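Local coordinates for citrate synthase (PDB 6ABW), which probably catalyses the condensation of oxaloacetate with acetyl-CoA and water to citrate and CoA in the tricarboxylic acid cycle, and binds acetyl-CoA, at residues M63-L68 and N128-V133; Y85-Q90 and S117-P122; A111-S116 and C217-L222; S208-D213 and H366-P371. One frame throughout, in Å; residues are numbered along the deposited sequence.

The four contacts lie in a largely helical chain of citrate synthase, and each has residues near the second subunit. Contacts 2 and 3 share helix 104-119; their centres are about 11 Å apart, and Val87 packs on Leu115. Contacts 3 and 4 are about 16 Å apart, centre to centre, and meet where Ser116 OG probably hydrogen-bonds Asp213 OD1. Contact 1, about 19 Å from contact 3 between centres, uses helix 128-151, which follows helix 104-119. Along the chain, contact 2 is nested inside contact 1, contact 3 crosses contacts 1, 2 and 4, and contact 4 opens after contacts 1 and 2 close. They join parts far apart in sequence, close to the dimer partner.

Contact 1: residues M63-L68 and N128-V133; sequences MLYGDL and NRDNAV
Leu64 and Tyr65, at the end of helix 56-65, receive Arg129 from the first turn of helix 128-151. These three residues bury most of the surface. The Arg129 chain is extended from CG to NE, and its CD lies over one face of the Tyr65 ring. This CD is 4.0 Å from the ring centroid, offset toward the rim, in a CH-pi contact. The ring and guanidinium planes are 53° apart, so the two groups are not stacked flat. Beyond CD, Arg129 NE gives a weak hydrogen bond of 2.8 Å to Leu64 O, bent to 127° at the hydrogen. The guanidinium end forms a salt bridge with Glu363. With an alanine here, Glu363 would probably lose its charged mate, and Leu64 O and the tyrosine face their partner. Leu64 makes the apolar half of the contact. Its CD1 meets Val133 CG2 at 3.7 Å, and its CD2 meets Ala132 CB at 4.0 Å. Tyr65 OH reaches past Arg129 CB toward the exposed Asp130. After the helix, Gly66 has positive phi, and its carbonyl oxygen bonds Arg381 of the second subunit. Ala132 also packs on helix 342-365, and Val133 on helix 71-84. The end of helix 56-65 therefore meets the start of helix 128-151 beside helices 342-365 and 71-84.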
loop_
_atom_site.group_PDB
_atom_site.type_symbol
_atom_site.label_atom_id
_atom_site.label_comp_id
_atom_site.label_asym_id
_atom_site.label_seq_id
_atom_site.Cartn_x
_atom_site.Cartn_y
_atom_site.Cartn_z
ATOM N N MET A 63 -17.150 16.585 0.815
ATOM C CA MET A 63 -15.998 15.992 1.460
ATOM C C MET A 63 -14.682 16.639 1.093
ATOM O O MET A 63 -13.809 16.765 1.910
ATOM C CB MET A 63 -15.944 14.518 1.152
ATOM C CG MET A 63 -17.125 13.782 1.736
ATOM S SD MET A 63 -16.466 12.346 2.597
ATOM C CE MET A 63 -17.047 12.754 4.250
ATOM N N LEU A 64 -14.553 17.059 -0.135
ATOM C CA LEU A 64 -13.284 17.659 -0.605
ATOM C C LEU A 64 -13.202 19.164 -0.308
ATOM O O LEU A 64 -12.134 19.663 -0.124
ATOM C CB LEU A 64 -13.104 17.402 -2.082
ATOM C CG LEU A 64 -12.862 15.959 -2.428
ATOM C CD1 LEU A 64 -12.725 15.884 -3.922
ATOM C CD2 LEU A 64 -11.641 15.392 -1.775
ATOM N N TYR A 65 -14.316 19.870 -0.344
ATOM C CA TYR A 65 -14.307 21.337 -0.224
ATOM C C TYR A 65 -15.009 21.858 1.011
ATOM O O TYR A 65 -14.868 23.044 1.294
ATOM C CB TYR A 65 -14.912 21.993 -1.422
ATOM C CG TYR A 65 -14.170 21.770 -2.683
ATOM C CD1 TYR A 65 -14.432 20.676 -3.454
ATOM C CD2 TYR A 65 -13.172 22.638 -3.128
ATOM C CE1 TYR A 65 -13.731 20.419 -4.601
ATOM C CE2 TYR A 65 -12.494 22.381 -4.357
ATOM C CZ TYR A 65 -12.765 21.250 -5.071
ATOM O OH TYR A 65 -12.199 20.825 -6.312
ATOM N N GLY A 66 -15.756 21.013 1.723
ATOM C CA GLY A 66 -16.321 21.407 3.026
ATOM C C GLY A 66 -17.747 21.931 2.997
ATOM O O GLY A 66 -18.297 22.167 4.072
ATOM N N ASP A 67 -18.352 22.058 1.818
ATOM C CA ASP A 67 -19.740 22.440 1.673
ATOM C C ASP A 67 -20.330 21.839 0.477
ATOM O O ASP A 67 -19.620 21.487 -0.455
ATOM C CB ASP A 67 -19.835 23.941 1.451
ATOM C CG ASP A 67 -19.800 24.707 2.729
ATOM O OD1 ASP A 67 -20.829 24.673 3.501
ATOM O OD2 ASP A 67 -18.770 25.376 2.925
ATOM N N LEU A 68 -21.666 21.788 0.444
ATOM C CA LEU A 68 -22.397 21.380 -0.698
ATOM C C LEU A 68 -22.221 22.431 -1.790
ATOM O O LEU A 68 -22.002 23.589 -1.484
ATOM C CB LEU A 68 -23.868 21.158 -0.421
ATOM C CG LEU A 68 -24.101 19.977 0.533
ATOM C CD1 LEU A 68 -25.461 20.044 1.154
ATOM C CD2 LEU A 68 -23.899 18.670 -0.224
ATOM N N ASN A 128 -4.704 19.592 -5.118
ATOM C CA ASN A 128 -4.971 18.308 -4.410
ATOM C C ASN A 128 -6.434 17.835 -4.659
ATOM O O ASN A 128 -6.700 16.639 -4.979
ATOM C CB ASN A 128 -4.712 18.443 -2.918
ATOM C CG ASN A 128 -3.263 18.531 -2.528
ATOM O OD1 ASN A 128 -2.359 18.004 -3.237
ATOM N ND2 ASN A 128 -2.993 19.162 -1.393
ATOM N N ARG A 129 -7.407 18.739 -4.580
ATOM C CA ARG A 129 -8.796 18.367 -4.655
ATOM C C ARG A 129 -9.162 18.024 -6.070
ATOM O O ARG A 129 -9.863 17.065 -6.279
ATOM C CB ARG A 129 -9.686 19.431 -4.006
ATOM C CG ARG A 129 -9.447 19.571 -2.537
ATOM C CD ARG A 129 -10.034 20.904 -1.982
ATOM N NE ARG A 129 -9.759 21.003 -0.568
ATOM C CZ ARG A 129 -8.547 21.219 -0.070
ATOM N NH1 ARG A 129 -7.481 21.433 -0.873
ATOM N NH2 ARG A 129 -8.362 21.155 1.202
ATOM N N ASP A 130 -8.633 18.776 -7.058
ATOM C CA ASP A 130 -8.831 18.431 -8.457
ATOM C C ASP A 130 -8.252 17.021 -8.744
ATOM O O ASP A 130 -8.842 16.273 -9.533
ATOM C CB ASP A 130 -8.159 19.422 -9.420
ATOM C CG ASP A 130 -8.795 20.872 -9.417
ATOM O OD1 ASP A 130 -9.976 21.109 -9.064
ATOM O OD2 ASP A 130 -8.049 21.802 -9.833
ATOM N N ASN A 131 -7.069 16.726 -8.225
ATOM C CA ASN A 131 -6.453 15.380 -8.398
ATOM C C ASN A 131 -7.332 14.285 -7.784
ATOM O O ASN A 131 -7.476 13.251 -8.363
ATOM C CB ASN A 131 -5.044 15.337 -7.782
ATOM C CG ASN A 131 -4.036 16.258 -8.549
ATOM O OD1 ASN A 131 -2.988 16.663 -8.013
ATOM N ND2 ASN A 131 -4.346 16.558 -9.767
ATOM N N ALA A 132 -7.940 14.548 -6.631
ATOM C CA ALA A 132 -8.851 13.577 -6.000
ATOM C C ALA A 132 -10.128 13.330 -6.819
ATOM O O ALA A 132 -10.621 12.181 -6.956
ATOM C CB ALA A 132 -9.188 14.050 -4.629
ATOM N N VAL A 133 -10.686 14.414 -7.396
ATOM C CA VAL A 133 -11.875 14.285 -8.267
ATOM C C VAL A 133 -11.601 13.396 -9.450
ATOM O O VAL A 133 -12.390 12.527 -9.778
ATOM C CB VAL A 133 -12.378 15.662 -8.763
ATOM C CG1 VAL A 133 -13.436 15.513 -9.880
ATOM C CG2 VAL A 133 -13.025 16.397 -7.597
#

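Contact 2: residues Y85-Q90 and S117-P122; sequences YEVPQQ and SIYGMP
Pro88 and Tyr119 point at each other across the contact, with the proline ring meeting the phenol end. Pro88 CD lies 3.4 Å from Tyr119 OH and 4.0 Å from Tyr119 CZ. It comes obliquely to the aromatic ring. Val87 takes a different position: its CG1 is at the ring edge, 4.4 Å from Tyr119 CE2. Ile118 CG2, from the same segment as the ring, lies over the centre of one ring face. The same methyl lies 4.1 Å from Pro88 CG, and the two side chains pass alongside, pointing opposite ways. It is placed there by a chi1 of -66°, which sets CG2 anti to the backbone N of Ile118. Ile118 CD1 also reaches Pro88 CG. The contact is thus van der Waals packing. A glycine at Pro88 would probably open a gap beside Ile118 and leave the phenol end of Tyr119 freer to move. The Tyr119 ring also makes a cation-pi contact with Arg138 of helix 128-151. Pro88 is the N-cap residue of helix 89-97, and Tyr119 is in the last turn of helix 104-119. The start of one helix therefore rests against the end of the other, near the surface. Ile118 packs further on Val91 and on Pro99 of the second subunit.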
loop_
_atom_site.group_PDB
_atom_site.type_symbol
_atom_site.label_atom_id
_atom_site.label_comp_id
_atom_site.label_asym_id
_atom_site.label_seq_id
_atom_site.Cartn_x
_atom_site.Cartn_y
_atom_site.Cartn_z
ATOM N N TYR A 85 -12.605 10.080 -16.872
ATOM C CA TYR A 85 -12.930 8.633 -16.988
ATOM C C TYR A 85 -11.948 7.854 -17.819
ATOM O O TYR A 85 -11.637 6.727 -17.477
ATOM C CB TYR A 85 -14.315 8.391 -17.583
ATOM C CG TYR A 85 -15.430 8.789 -16.640
ATOM C CD1 TYR A 85 -15.510 8.216 -15.355
ATOM C CD2 TYR A 85 -16.478 9.592 -17.072
ATOM C CE1 TYR A 85 -16.523 8.566 -14.472
ATOM C CE2 TYR A 85 -17.571 9.873 -16.253
ATOM C CZ TYR A 85 -17.562 9.404 -14.940
ATOM O OH TYR A 85 -18.626 9.698 -14.156
ATOM N N GLU A 86 -11.510 8.427 -18.943
ATOM C CA GLU A 86 -10.611 7.765 -19.874
ATOM C C GLU A 86 -9.242 7.581 -19.216
ATOM O O GLU A 86 -8.657 8.517 -18.633
ATOM C CB GLU A 86 -10.474 8.521 -21.270
ATOM C CG GLU A 86 -10.215 10.050 -21.220
ATOM C CD GLU A 86 -10.766 10.907 -22.443
ATOM O OE1 GLU A 86 -10.358 10.605 -23.593
ATOM O OE2 GLU A 86 -11.558 11.920 -22.256
ATOM N N VAL A 87 -8.771 6.332 -19.238
ATOM C CA VAL A 87 -7.392 6.002 -18.821
ATOM C C VAL A 87 -6.642 5.335 -19.963
ATOM O O VAL A 87 -7.259 4.860 -20.870
ATOM C CB VAL A 87 -7.403 5.073 -17.587
ATOM C CG1 VAL A 87 -8.100 5.842 -16.439
ATOM C CG2 VAL A 87 -8.091 3.735 -17.840
ATOM N N PRO A 88 -5.317 5.233 -19.867
ATOM C CA PRO A 88 -4.640 4.607 -21.005
ATOM C C PRO A 88 -4.969 3.170 -21.121
ATOM O O PRO A 88 -5.251 2.474 -20.110
ATOM C CB PRO A 88 -3.166 4.826 -20.713
ATOM C CG PRO A 88 -3.130 5.923 -19.749
ATOM C CD PRO A 88 -4.364 5.801 -18.915
ATOM N N GLN A 89 -4.928 2.707 -22.359
ATOM C CA GLN A 89 -5.210 1.330 -22.671
ATOM C C GLN A 89 -4.377 0.311 -21.872
ATOM O O GLN A 89 -4.878 -0.788 -21.564
ATOM C CB GLN A 89 -5.126 1.048 -24.191
ATOM C CG GLN A 89 -6.546 0.948 -24.756
ATOM C CD GLN A 89 -7.237 -0.349 -24.378
ATOM O OE1 GLN A 89 -6.585 -1.410 -24.251
ATOM N NE2 GLN A 89 -8.573 -0.298 -24.232
ATOM N N GLN A 90 -3.165 0.706 -21.501
ATOM C CA GLN A 90 -2.276 -0.150 -20.752
ATOM C C GLN A 90 -2.876 -0.494 -19.380
ATOM O O GLN A 90 -2.671 -1.602 -18.895
ATOM C CB GLN A 90 -0.911 0.495 -20.590
ATOM C CG GLN A 90 -0.113 0.600 -21.875
ATOM C CD GLN A 90 -0.527 1.707 -22.826
ATOM O OE1 GLN A 90 -1.241 2.670 -22.469
ATOM N NE2 GLN A 90 -0.097 1.564 -24.058
ATOM N N SER A 117 1.672 5.343 -11.394
ATOM C CA SER A 117 2.843 5.482 -12.219
ATOM C C SER A 117 2.605 6.442 -13.376
ATOM O O SER A 117 3.519 7.147 -13.792
ATOM C CB SER A 117 3.211 4.095 -12.770
ATOM O OG SER A 117 3.707 3.270 -11.709
ATOM N N ILE A 118 1.384 6.474 -13.903
ATOM C CA ILE A 118 1.047 7.313 -15.058
ATOM C C ILE A 118 0.661 8.753 -14.636
ATOM O O ILE A 118 1.097 9.707 -15.279
ATOM C CB ILE A 118 -0.073 6.610 -15.855
ATOM C CG1 ILE A 118 0.489 5.327 -16.446
ATOM C CG2 ILE A 118 -0.685 7.529 -16.892
ATOM C CD1 ILE A 118 -0.538 4.363 -16.938
ATOM N N TYR A 119 -0.171 8.906 -13.612
ATOM C CA TYR A 119 -0.811 10.140 -13.247
ATOM C C TYR A 119 -0.329 10.758 -11.962
ATOM O O TYR A 119 -0.733 11.898 -11.655
ATOM C CB TYR A 119 -2.305 9.924 -13.138
ATOM C CG TYR A 119 -3.047 9.640 -14.404
ATOM C CD1 TYR A 119 -3.080 10.577 -15.442
ATOM C CD2 TYR A 119 -3.787 8.516 -14.518
ATOM C CE1 TYR A 119 -3.761 10.297 -16.612
ATOM C CE2 TYR A 119 -4.523 8.262 -15.661
ATOM C CZ TYR A 119 -4.513 9.170 -16.692
ATOM O OH TYR A 119 -5.261 8.882 -17.827
ATOM N N GLY A 120 0.410 10.016 -11.156
ATOM C CA GLY A 120 0.783 10.499 -9.812
ATOM C C GLY A 120 1.481 11.859 -9.906
ATOM O O GLY A 120 2.417 12.020 -10.734
ATOM N N MET A 121 1.050 12.821 -9.095
ATOM C CA MET A 121 1.676 14.149 -9.034
ATOM C C MET A 121 2.017 14.515 -7.597
ATOM O O MET A 121 1.409 13.986 -6.648
ATOM C CB MET A 121 0.697 15.210 -9.581
ATOM C CG MET A 121 0.412 15.142 -11.055
ATOM S SD MET A 121 1.900 15.610 -11.961
ATOM C CE MET A 121 1.712 17.414 -11.807
ATOM N N PRO A 122 2.922 15.488 -7.398
ATOM C CA PRO A 122 3.274 15.822 -6.030
ATOM C C PRO A 122 2.101 16.542 -5.311
ATOM O O PRO A 122 1.234 17.147 -5.923
ATOM C CB PRO A 122 4.489 16.795 -6.166
ATOM C CG PRO A 122 4.978 16.619 -7.556
ATOM C CD PRO A 122 3.834 16.099 -8.394
#

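Contact 3: residues A111-S116 and C217-L222; sequences AFSALS and CVVAAL
Phe112 and Val219 form the tight middle of a nearly antiparallel pair, helices 104-119 and 214-225. The axes of the two short segments approach to 8.8 Å, with an angle of 165° between their directions. Val219 CG2 presses against the opposing backbone, 3.5 Å from Phe112 C and equally near Ser113 N. With chi1 at 170°, Val219 CG1 is anti to the backbone N and meets Ser113 OG at 3.5 Å. Val218 CG1 lies over one face of the Phe112 ring, 4.1 Å from its centroid and offset toward the rim, in a CH-pi contact. Leu115 CD1 covers the opposite face. Leu222 CD1 comes obliquely, 4.0 Å from Phe112 CD1. The looser margin is at Ser116, whose side chain stands off from the other segment. This margin is buried too, and polar: Ser116 OG bonds Asp213 and Ser216 of its own chain, and Lys226 of the second subunit. Ser113 OG bonds Glu109 O and also Ser113 OG of the second subunit, while Val219 packs on Val219 of that subunit. Between the segments, then, the chemistry is apolar, with hydroxyls at the border. This implies that close packing holds the pair, and that its serines make some of the polar links to the dimer partner.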
loop_
_atom_site.group_PDB
_atom_site.type_symbol
_atom_site.label_atom_id
_atom_site.label_comp_id
_atom_site.label_asym_id
_atom_site.label_seq_id
_atom_site.Cartn_x
_atom_site.Cartn_y
_atom_site.Cartn_z
ATOM N N ALA A 111 -4.433 -2.027 -10.816
ATOM C CA ALA A 111 -4.825 -0.905 -11.653
ATOM C C ALA A 111 -4.510 0.449 -11.057
ATOM O O ALA A 111 -3.962 1.297 -11.710
ATOM C CB ALA A 111 -6.277 -1.033 -12.031
ATOM N N PHE A 112 -4.696 0.615 -9.753
ATOM C CA PHE A 112 -4.355 1.876 -9.088
ATOM C C PHE A 112 -2.848 2.073 -9.002
ATOM O O PHE A 112 -2.413 3.222 -9.054
ATOM C CB PHE A 112 -5.035 1.996 -7.721
ATOM C CG PHE A 112 -6.324 2.688 -7.811
ATOM C CD1 PHE A 112 -7.462 2.043 -8.185
ATOM C CD2 PHE A 112 -6.348 4.095 -7.670
ATOM C CE1 PHE A 112 -8.654 2.758 -8.357
ATOM C CE2 PHE A 112 -7.527 4.817 -7.868
ATOM C CZ PHE A 112 -8.663 4.153 -8.245
ATOM N N SER A 113 -2.060 0.969 -8.963
ATOM C CA SER A 113 -0.580 1.143 -8.971
ATOM C C SER A 113 -0.163 1.664 -10.332
ATOM O O SER A 113 0.670 2.576 -10.417
ATOM C CB SER A 113 0.299 -0.107 -8.632
ATOM O OG SER A 113 -0.162 -0.730 -7.445
ATOM N N ALA A 114 -0.781 1.140 -11.388
ATOM C CA ALA A 114 -0.501 1.644 -12.729
ATOM C C ALA A 114 -0.933 3.070 -12.936
ATOM O O ALA A 114 -0.215 3.857 -13.518
ATOM C CB ALA A 114 -1.129 0.731 -13.788
ATOM N N LEU A 115 -2.099 3.439 -12.446
ATOM C CA LEU A 115 -2.557 4.834 -12.439
ATOM C C LEU A 115 -1.612 5.729 -11.659
ATOM O O LEU A 115 -1.334 6.834 -12.066
ATOM C CB LEU A 115 -3.977 4.930 -11.906
ATOM C CG LEU A 115 -5.128 4.300 -12.693
ATOM C CD1 LEU A 115 -6.375 4.354 -11.836
ATOM C CD2 LEU A 115 -5.287 5.040 -13.983
ATOM N N SER A 116 -1.073 5.254 -10.532
ATOM C CA SER A 116 -0.098 6.007 -9.836
ATOM C C SER A 116 1.174 6.316 -10.662
ATOM O O SER A 116 1.664 7.454 -10.635
ATOM C CB SER A 116 0.193 5.390 -8.475
ATOM O OG SER A 116 1.155 6.100 -7.742
ATOM N N CYS A 217 -1.502 6.430 -2.226
ATOM C CA CYS A 217 -2.270 6.368 -0.984
ATOM C C CYS A 217 -3.450 5.398 -1.112
ATOM O O CYS A 217 -3.650 4.564 -0.231
ATOM C CB CYS A 217 -2.698 7.761 -0.517
ATOM S SG CYS A 217 -1.297 8.853 -0.189
ATOM N N VAL A 218 -4.200 5.489 -2.207
ATOM C CA VAL A 218 -5.269 4.525 -2.476
ATOM C C VAL A 218 -4.732 3.096 -2.678
ATOM O O VAL A 218 -5.365 2.143 -2.237
ATOM C CB VAL A 218 -6.196 5.008 -3.625
ATOM C CG1 VAL A 218 -7.229 3.978 -3.967
ATOM C CG2 VAL A 218 -6.846 6.279 -3.153
ATOM N N VAL A 219 -3.605 2.908 -3.335
ATOM C CA VAL A 219 -2.991 1.573 -3.466
ATOM C C VAL A 219 -2.790 0.944 -2.082
ATOM O O VAL A 219 -3.171 -0.232 -1.864
ATOM C CB VAL A 219 -1.656 1.602 -4.237
ATOM C CG1 VAL A 219 -0.892 0.306 -4.171
ATOM C CG2 VAL A 219 -1.952 1.960 -5.633
ATOM N N ALA A 220 -2.236 1.717 -1.160
ATOM C CA ALA A 220 -2.015 1.182 0.171
ATOM C C ALA A 220 -3.345 0.830 0.911
ATOM O O ALA A 220 -3.461 -0.193 1.606
ATOM C CB ALA A 220 -1.224 2.160 0.991
ATOM N N ALA A 221 -4.327 1.690 0.752
ATOM C CA ALA A 221 -5.649 1.421 1.271
ATOM C C ALA A 221 -6.237 0.147 0.767
ATOM O O ALA A 221 -6.745 -0.692 1.556
ATOM C CB ALA A 221 -6.580 2.611 1.038
ATOM N N LEU A 222 -6.125 -0.069 -0.549
ATOM C CA LEU A 222 -6.585 -1.304 -1.130
ATOM C C LEU A 222 -5.834 -2.552 -0.745
ATOM O O LEU A 222 -6.436 -3.609 -0.567
ATOM C CB LEU A 222 -6.599 -1.175 -2.643
ATOM C CG LEU A 222 -7.589 -0.144 -3.239
ATOM C CD1 LEU A 222 -7.142 0.123 -4.659
ATOM C CD2 LEU A 222 -9.041 -0.608 -3.225
#

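Contact 4: residues S208-D213 and H366-P371; sequences SSTLSD and HRLIRP
Ser209 is held at two polar atoms by the segment 366-371. Its carbonyl oxygen accepts from His366 NE2 at 2.9 Å, with a fairly straight angle of 162° at the hydrogen. The oxygen lies close to the imidazole plane, but the donor stands 42° out of the carbonyl plane, away from a lone-pair direction. His366 CG is anti to the backbone N (chi1 170°), which carries the ring over to this carbonyl. Leu211 CD2 covers one face of the ring, 4.1 Å from His366 NE2. The Leu368 backbone N lies over the opposite face. The hydroxyl of Ser209 accepts a weak hydrogen bond of 3.3 Å from Ile369 N. The same OG also bonds Val206 O in the preceding helix, so the hydroxyl acts as both acceptor and donor. Ser209 CB lies 3.5 Å from Arg367 O. Thr210 OG1 can donate to Thr207 O or to Ala224 O of the second subunit, or share its proton between them. Asp213 OD1 accepts from Ser216 N, and OD2 forms a salt bridge with Lys226 of the second subunit. Leu211 N bonds Ser208 O at 2.9 Å, closing a type I turn. With its positive phi, Leu211 ends helix 199-208 in a Schellman motif, and Asp213 then N-caps helix 214-225. This is a helix-to-helix connection, contacted by the chain leaving helix 342-365.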
loop_
_atom_site.group_PDB
_atom_site.type_symbol
_atom_site.label_atom_id
_atom_site.label_comp_id
_atom_site.label_asym_id
_atom_site.label_seq_id
_atom_site.Cartn_x
_atom_site.Cartn_y
_atom_site.Cartn_z
ATOM N N SER A 208 0.622 8.784 2.908
ATOM C CA SER A 208 0.580 10.206 2.628
ATOM C C SER A 208 1.677 10.947 3.422
ATOM O O SER A 208 2.144 12.020 2.991
ATOM C CB SER A 208 -0.801 10.801 2.924
ATOM O OG SER A 208 -1.009 10.960 4.323
ATOM N N SER A 209 2.090 10.382 4.538
ATOM C CA SER A 209 3.134 11.014 5.406
ATOM C C SER A 209 4.504 11.166 4.747
ATOM O O SER A 209 5.353 11.948 5.209
ATOM C CB SER A 209 3.290 10.258 6.741
ATOM O OG SER A 209 4.069 9.047 6.677
ATOM N N THR A 210 4.768 10.384 3.735
ATOM C CA THR A 210 6.000 10.511 2.978
ATOM C C THR A 210 5.829 11.386 1.750
ATOM O O THR A 210 6.754 11.502 0.957
ATOM C CB THR A 210 6.503 9.125 2.513
ATOM O OG1 THR A 210 5.631 8.632 1.487
ATOM C CG2 THR A 210 6.559 8.122 3.645
ATOM N N LEU A 211 4.595 11.843 1.494
ATOM C CA LEU A 211 4.220 12.631 0.361
ATOM C C LEU A 211 4.150 11.819 -0.890
ATOM O O LEU A 211 4.160 12.334 -2.003
ATOM C CB LEU A 211 5.037 13.945 0.232
ATOM C CG LEU A 211 4.947 14.829 1.457
ATOM C CD1 LEU A 211 5.820 16.082 1.264
ATOM C CD2 LEU A 211 3.543 15.218 1.881
ATOM N N SER A 212 3.944 10.514 -0.734
ATOM C CA SER A 212 3.585 9.672 -1.883
ATOM C C SER A 212 2.286 10.204 -2.517
ATOM O O SER A 212 1.408 10.691 -1.827
ATOM C CB SER A 212 3.484 8.195 -1.471
ATOM O OG SER A 212 3.319 7.406 -2.668
ATOM N N ASP A 213 2.178 10.126 -3.846
ATOM C CA ASP A 213 1.008 10.652 -4.553
ATOM C C ASP A 213 -0.326 9.991 -4.128
ATOM O O ASP A 213 -0.350 8.904 -3.570
ATOM C CB ASP A 213 1.188 10.570 -6.046
ATOM C CG ASP A 213 1.314 9.130 -6.567
ATOM O OD1 ASP A 213 0.265 8.491 -6.770
ATOM O OD2 ASP A 213 2.424 8.633 -6.788
ATOM N N HIS A 366 0.460 17.286 8.728
ATOM C CA HIS A 366 1.455 16.414 8.173
ATOM C C HIS A 366 2.587 16.299 9.213
ATOM O O HIS A 366 3.335 17.259 9.453
ATOM C CB HIS A 366 1.984 16.919 6.830
ATOM C CG HIS A 366 3.179 16.161 6.376
ATOM N ND1 HIS A 366 4.445 16.699 6.396
ATOM C CD2 HIS A 366 3.318 14.866 6.019
ATOM C CE1 HIS A 366 5.311 15.781 6.013
ATOM N NE2 HIS A 366 4.655 14.657 5.787
ATOM N N ARG A 367 2.619 15.150 9.894
ATOM C CA ARG A 367 3.820 14.674 10.613
ATOM C C ARG A 367 4.295 13.479 9.758
ATOM O O ARG A 367 3.462 12.699 9.254
ATOM C CB ARG A 367 3.518 14.252 12.089
ATOM C CG ARG A 367 4.385 14.870 13.201
ATOM C CD ARG A 367 3.621 15.929 14.016
ATOM N NE ARG A 367 3.218 17.059 13.161
ATOM C CZ ARG A 367 1.992 17.333 12.682
ATOM N NH1 ARG A 367 0.914 16.612 12.989
ATOM N NH2 ARG A 367 1.836 18.380 11.881
ATOM N N LEU A 368 5.611 13.372 9.553
ATOM C CA LEU A 368 6.210 12.188 8.928
ATOM C C LEU A 368 6.130 11.027 9.934
ATOM O O LEU A 368 6.562 11.184 11.085
ATOM C CB LEU A 368 7.667 12.454 8.519
ATOM C CG LEU A 368 8.475 11.292 7.919
ATOM C CD1 LEU A 368 7.775 10.716 6.694
ATOM C CD2 LEU A 368 9.903 11.761 7.615
ATOM N N ILE A 369 5.583 9.878 9.509
ATOM C CA ILE A 369 5.298 8.773 10.451
ATOM C C ILE A 369 6.608 7.938 10.684
ATOM O O ILE A 369 7.208 7.379 9.732
ATOM C CB ILE A 369 3.982 7.982 10.087
ATOM C CG1 ILE A 369 2.744 8.849 10.441
ATOM C CG2 ILE A 369 3.918 6.655 10.829
ATOM C CD1 ILE A 369 1.397 8.432 9.867
ATOM N N ARG A 370 7.042 7.949 11.961
ATOM C CA ARG A 370 8.286 7.332 12.466
ATOM C C ARG A 370 8.117 6.778 13.927
ATOM O O ARG A 370 8.555 7.390 14.915
ATOM C CB ARG A 370 9.446 8.347 12.369
ATOM C CG ARG A 370 9.903 8.665 10.933
ATOM C CD ARG A 370 10.343 7.410 10.176
ATOM N NE ARG A 370 11.315 7.671 9.098
ATOM C CZ ARG A 370 11.100 7.584 7.768
ATOM N NH1 ARG A 370 9.908 7.229 7.246
ATOM N NH2 ARG A 370 12.124 7.869 6.933
ATOM N N PRO A 371 7.449 5.617 14.056
ATOM C CA PRO A 371 7.427 4.842 15.295
ATOM C C PRO A 371 8.730 4.057 15.525
ATOM O O PRO A 371 9.682 4.193 14.759
ATOM C CB PRO A 371 6.267 3.890 15.067
ATOM C CG PRO A 371 6.295 3.640 13.611
ATOM C CD PRO A 371 6.681 4.944 12.996
#